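Local coordinates for protein subtilase cytotoxin subunit A (Escherichia coli, PDB 2IY9) that is the protease subunit of an AB5 toxin, a subtilisin-like serine endoprotease that cleaves the host endoplasmic reticulum chaperone BiP and so drives cell death, at residues N148-V156 / S192-A200. Sequence-based numbering, arbitrary orientation.
Sequences NISGGQKGV and SAQQRIWPA
Gln153 and Trp198 pair backbone to backbone as a single antiparallel, hydrogen-bonded bridge: Gln153 N reaches Trp198 O at 2.9 Å, and Trp198 N returns to Gln153 O at 2.7 Å. The bridge ties the loop leaving strand 147-149 to the long loop that follows strand 176-180. Next to it, the backbone of Gly152 runs so close that its CA lies 3.1 Å from Trp198 O in a CA-H...O contact. Lys154 leans on segment 192-200, its CB starting toward it. This CB rests 3.4 Å from Arg196 O and also near Gln194 O; CD passes Gln195 O; a bend at chi3 (89°) then turns CE against Ile197 CG1, a tight 3.4 Å, with CD1 of the same isoleucine a little farther away. At the tip, NZ donates to a water that is weakly bonded to Gln195 O, while Arg241 stands close by with like charge. Val156 crosses the Trp198 indole at about a right angle, with CG1 over the five-membered ring, offset toward the rim, 4.1 Å from its centroid in a CH-pi contact. Val156 CG2 meets Trp198 CD1 at 3.6 Å. Gln153 O lies at the edge of that indole, in its plane, and the ring of Trp162 of helix 160-172 meets the Trp198 ring, the planes about 20° apart. Gly155 N bonds to Gln194 O, and another water joins Val156 N to Ala193 O and Arg196 O. Deeper in, Ile149 CG2 touches CD of Pro199, which follows a cis peptide bond. In subtilases the segment after this strand lines the substrate cleft; here Ser150 O accepts a bond from His89, and Gly151 lies near Ser272, His89 and Ser272 being inferred members of the charge relay system. The Lys154-Ile197 and Val156-Trp198 packing thus lies at the outer end, with the main-chain bridge between it and the residues near that site.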
ATOM      1  N   ASN A 148       3.798   1.418   3.029  1.00 21.79           N
ATOM      2  CA  ASN A 148       2.515   0.729   2.911  1.00 21.93           C
ATOM      3  C   ASN A 148       1.670   0.877   4.160  1.00 22.38           C
ATOM      4  O   ASN A 148       2.068   0.465   5.264  1.00 21.84           O
ATOM      5  CB  ASN A 148       2.733  -0.752   2.620  1.00 22.06           C
ATOM      6  CG  ASN A 148       1.433  -1.489   2.349  1.00 22.43           C
ATOM      7  OD1 ASN A 148       0.779  -2.023   3.269  1.00 23.80           O
ATOM      8  ND2 ASN A 148       1.028  -1.490   1.093  1.00 19.30           N
ATOM      9  N   ILE A 149       0.491   1.464   3.974  1.00 22.68           N
ATOM     10  CA  ILE A 149      -0.460   1.630   5.059  1.00 23.53           C
ATOM     11  C   ILE A 149      -1.793   0.990   4.641  1.00 23.80           C
ATOM     12  O   ILE A 149      -2.700   1.661   4.142  1.00 23.10           O
ATOM     13  CB  ILE A 149      -0.606   3.122   5.460  1.00 23.61           C
ATOM     14  CG1 ILE A 149       0.800   3.736   5.648  1.00 23.92           C
ATOM     15  CG2 ILE A 149      -1.501   3.261   6.716  1.00 23.96           C
ATOM     16  CD1 ILE A 149       0.876   5.042   6.426  1.00 24.17           C
ATOM     17  N   SER A 150      -1.873  -0.322   4.843  1.00 24.90           N
ATOM     18  CA  SER A 150      -3.068  -1.109   4.540  1.00 25.85           C
ATOM     19  C   SER A 150      -4.093  -0.978   5.675  1.00 27.12           C
ATOM     20  O   SER A 150      -4.425  -1.953   6.358  1.00 28.16           O
ATOM     21  CB  SER A 150      -2.696  -2.581   4.336  1.00 25.98           C
ATOM     22  OG  SER A 150      -2.106  -2.804   3.073  1.00 24.92           O
ATOM     23  N   GLY A 151      -4.575   0.243   5.874  1.00 27.89           N
ATOM     24  CA  GLY A 151      -5.501   0.558   6.954  1.00 29.09           C
ATOM     25  C   GLY A 151      -5.298   2.007   7.322  1.00 29.62           C
ATOM     26  O   GLY A 151      -5.071   2.851   6.449  1.00 29.69           O
ATOM     27  N   GLY A 152      -5.343   2.290   8.619  1.00 30.14           N
ATOM     28  CA  GLY A 152      -5.128   3.642   9.094  1.00 31.21           C
ATOM     29  C   GLY A 152      -6.044   4.020  10.236  1.00 31.90           C
ATOM     30  O   GLY A 152      -6.616   3.154  10.903  1.00 31.60           O
ATOM     31  N   GLN A 153      -6.196   5.324  10.427  1.00 32.22           N
ATOM     32  CA  GLN A 153      -6.853   5.876  11.594  1.00 33.79           C
ATOM     33  C   GLN A 153      -8.142   6.588  11.192  1.00 34.12           C
ATOM     34  O   GLN A 153      -8.145   7.380  10.251  1.00 33.99           O
ATOM     35  CB  GLN A 153      -5.894   6.866  12.259  1.00 33.60           C
ATOM     36  CG  GLN A 153      -6.409   7.536  13.512  1.00 34.11           C
ATOM     37  CD  GLN A 153      -5.375   8.481  14.119  1.00 35.18           C
ATOM     38  OE1 GLN A 153      -5.217   8.545  15.341  1.00 37.40           O
ATOM     39  NE2 GLN A 153      -4.656   9.204  13.266  1.00 33.14           N
ATOM     40  N   LYS A 154      -9.233   6.287  11.891  1.00 35.25           N
ATOM     41  CA  LYS A 154     -10.436   7.102  11.778  1.00 36.57           C
ATOM     42  C   LYS A 154     -10.772   7.770  13.113  1.00 37.17           C
ATOM     43  O   LYS A 154     -10.039   7.614  14.083  1.00 37.24           O
ATOM     44  CB  LYS A 154     -11.623   6.343  11.164  1.00 36.84           C
ATOM     45  CG  LYS A 154     -12.027   5.040  11.803  1.00 36.95           C
ATOM     46  CD  LYS A 154     -13.255   4.457  11.087  1.00 37.39           C
ATOM     47  CE  LYS A 154     -12.883   3.547   9.913  1.00 38.96           C
ATOM     48  NZ  LYS A 154     -14.062   2.828   9.323  1.00 39.76           N
ATOM     49  N   GLY A 155     -11.851   8.541  13.143  1.00 38.07           N
ATOM     50  CA  GLY A 155     -12.205   9.311  14.331  1.00 38.92           C
ATOM     51  C   GLY A 155     -11.277  10.500  14.468  1.00 39.71           C
ATOM     52  O   GLY A 155     -10.978  10.944  15.577  1.00 40.10           O
ATOM     53  N   VAL A 156     -10.817  11.006  13.325  1.00 40.29           N
ATOM     54  CA  VAL A 156      -9.899  12.135  13.283  1.00 40.65           C
ATOM     55  C   VAL A 156     -10.684  13.448  13.202  1.00 40.99           C
ATOM     56  O   VAL A 156     -11.363  13.721  12.207  1.00 41.72           O
ATOM     57  CB  VAL A 156      -8.900  12.004  12.103  1.00 40.65           C
ATOM     58  CG1 VAL A 156      -8.032  13.249  11.984  1.00 40.55           C
ATOM     59  CG2 VAL A 156      -8.031  10.758  12.273  1.00 40.47           C
ATOM     60  N   SER A 192     -18.993  11.192   6.925  1.00 33.06           N
ATOM     61  CA  SER A 192     -18.565  12.327   7.735  1.00 33.52           C
ATOM     62  C   SER A 192     -17.063  12.215   8.007  1.00 33.42           C
ATOM     63  O   SER A 192     -16.469  11.152   7.819  1.00 33.34           O
ATOM     64  CB  SER A 192     -19.353  12.386   9.045  1.00 33.49           C
ATOM     65  OG  SER A 192     -18.986  11.324   9.906  1.00 34.67           O
ATOM     66  N   ALA A 193     -16.452  13.307   8.455  1.00 33.51           N
ATOM     67  CA  ALA A 193     -15.017  13.324   8.715  1.00 33.51           C
ATOM     68  C   ALA A 193     -14.580  12.250   9.716  1.00 33.92           C
ATOM     69  O   ALA A 193     -13.487  11.698   9.600  1.00 33.65           O
ATOM     70  CB  ALA A 193     -14.580  14.707   9.188  1.00 33.91           C
ATOM     71  N   GLN A 194     -15.442  11.944  10.685  1.00 34.09           N
ATOM     72  CA  GLN A 194     -15.122  10.948  11.720  1.00 34.80           C
ATOM     73  C   GLN A 194     -15.045   9.501  11.219  1.00 33.91           C
ATOM     74  O   GLN A 194     -14.429   8.652  11.869  1.00 33.70           O
ATOM     75  CB  GLN A 194     -16.106  11.041  12.896  1.00 35.38           C
ATOM     76  CG  GLN A 194     -16.016  12.345  13.689  1.00 38.49           C
ATOM     77  CD  GLN A 194     -14.589  12.722  14.058  1.00 43.04           C
ATOM     78  OE1 GLN A 194     -13.958  13.547  13.389  1.00 45.02           O
ATOM     79  NE2 GLN A 194     -14.072  12.114  15.125  1.00 44.27           N
ATOM     80  N   GLN A 195     -15.671   9.226  10.076  1.00 33.28           N
ATOM     81  CA  GLN A 195     -15.727   7.861   9.531  1.00 32.72           C
ATOM     82  C   GLN A 195     -14.666   7.587   8.450  1.00 31.70           C
ATOM     83  O   GLN A 195     -14.422   6.432   8.094  1.00 31.38           O
ATOM     84  CB  GLN A 195     -17.126   7.561   8.978  1.00 33.03           C
ATOM     85  CG  GLN A 195     -18.266   7.627  10.019  1.00 33.68           C
ATOM     86  CD  GLN A 195     -19.650   7.650   9.377  1.00 34.60           C
ATOM     87  OE1 GLN A 195     -19.892   8.361   8.389  1.00 35.22           O
ATOM     88  NE2 GLN A 195     -20.576   6.870   9.945  1.00 37.52           N
ATOM     89  N   ARG A 196     -14.049   8.646   7.934  1.00 30.60           N
ATOM     90  CA  ARG A 196     -13.053   8.521   6.865  1.00 29.58           C
ATOM     91  C   ARG A 196     -11.721   8.051   7.411  1.00 28.90           C
ATOM     92  O   ARG A 196     -11.312   8.463   8.495  1.00 28.65           O
ATOM     93  CB  ARG A 196     -12.874   9.845   6.117  1.00 29.48           C
ATOM     94  CG  ARG A 196     -14.019  10.177   5.171  1.00 29.11           C
ATOM     95  CD  ARG A 196     -13.820  11.532   4.560  1.00 29.18           C
ATOM     96  NE  ARG A 196     -14.954  11.926   3.729  1.00 29.46           N
ATOM     97  CZ  ARG A 196     -15.438  13.164   3.661  1.00 28.80           C
ATOM     98  NH1 ARG A 196     -14.904  14.141   4.391  1.00 27.99           N
ATOM     99  NH2 ARG A 196     -16.463  13.417   2.872  1.00 27.19           N
ATOM    100  N   ILE A 197     -11.051   7.189   6.654  1.00 27.96           N
ATOM    101  CA  ILE A 197      -9.787   6.599   7.106  1.00 27.56           C
ATOM    102  C   ILE A 197      -8.589   7.414   6.628  1.00 27.00           C
ATOM    103  O   ILE A 197      -8.494   7.765   5.446  1.00 26.13           O
ATOM    104  CB  ILE A 197      -9.667   5.117   6.672  1.00 27.94           C
ATOM    105  CG1 ILE A 197     -10.823   4.314   7.271  1.00 29.42           C
ATOM    106  CG2 ILE A 197      -8.343   4.528   7.116  1.00 27.48           C
ATOM    107  CD1 ILE A 197     -11.232   3.127   6.464  1.00 32.33           C
ATOM    108  N   TRP A 198      -7.701   7.717   7.574  1.00 26.29           N
ATOM    109  CA  TRP A 198      -6.464   8.461   7.338  1.00 25.48           C
ATOM    110  C   TRP A 198      -5.286   7.477   7.263  1.00 24.86           C
ATOM    111  O   TRP A 198      -5.293   6.483   7.974  1.00 25.11           O
ATOM    112  CB  TRP A 198      -6.246   9.477   8.474  1.00 25.83           C
ATOM    113  CG  TRP A 198      -7.141  10.683   8.328  1.00 25.49           C
ATOM    114  CD1 TRP A 198      -8.450  10.785   8.717  1.00 25.55           C
ATOM    115  CD2 TRP A 198      -6.797  11.946   7.738  1.00 25.23           C
ATOM    116  NE1 TRP A 198      -8.940  12.037   8.401  1.00 26.41           N
ATOM    117  CE2 TRP A 198      -7.948  12.765   7.799  1.00 25.36           C
ATOM    118  CE3 TRP A 198      -5.626  12.467   7.164  1.00 26.13           C
ATOM    119  CZ2 TRP A 198      -7.962  14.075   7.302  1.00 27.44           C
ATOM    120  CZ3 TRP A 198      -5.637  13.766   6.682  1.00 25.53           C
ATOM    121  CH2 TRP A 198      -6.806  14.554   6.737  1.00 25.35           C
ATOM    122  N   PRO A 199      -4.255   7.768   6.433  1.00 23.97           N
ATOM    123  CA  PRO A 199      -4.068   8.993   5.652  1.00 23.54           C
ATOM    124  C   PRO A 199      -4.770   9.066   4.297  1.00 22.88           C
ATOM    125  O   PRO A 199      -4.607  10.065   3.603  1.00 22.48           O
ATOM    126  CB  PRO A 199      -2.548   9.038   5.430  1.00 23.46           C
ATOM    127  CG  PRO A 199      -2.124   7.602   5.445  1.00 23.76           C
ATOM    128  CD  PRO A 199      -3.128   6.830   6.257  1.00 23.88           C
ATOM    129  N   ALA A 200      -5.546   8.051   3.913  1.00 22.71           N
ATOM    130  CA  ALA A 200      -6.284   8.154   2.644  1.00 22.72           C
ATOM    131  C   ALA A 200      -7.185   9.412   2.602  1.00 22.99           C
ATOM    132  O   ALA A 200      -7.365  10.012   1.542  1.00 23.10           O
ATOM    133  CB  ALA A 200      -7.098   6.891   2.371  1.00 22.41           C
TER
HETATM  134  O   HOH W   1      -5.664   5.142   4.916  1.00 20.46           O
HETATM  135  O   HOH W   2     -16.534   4.037   9.498  1.00 42.27           O
HETATM  136  O   HOH W   3     -11.428  10.171  10.728  1.00 38.28           O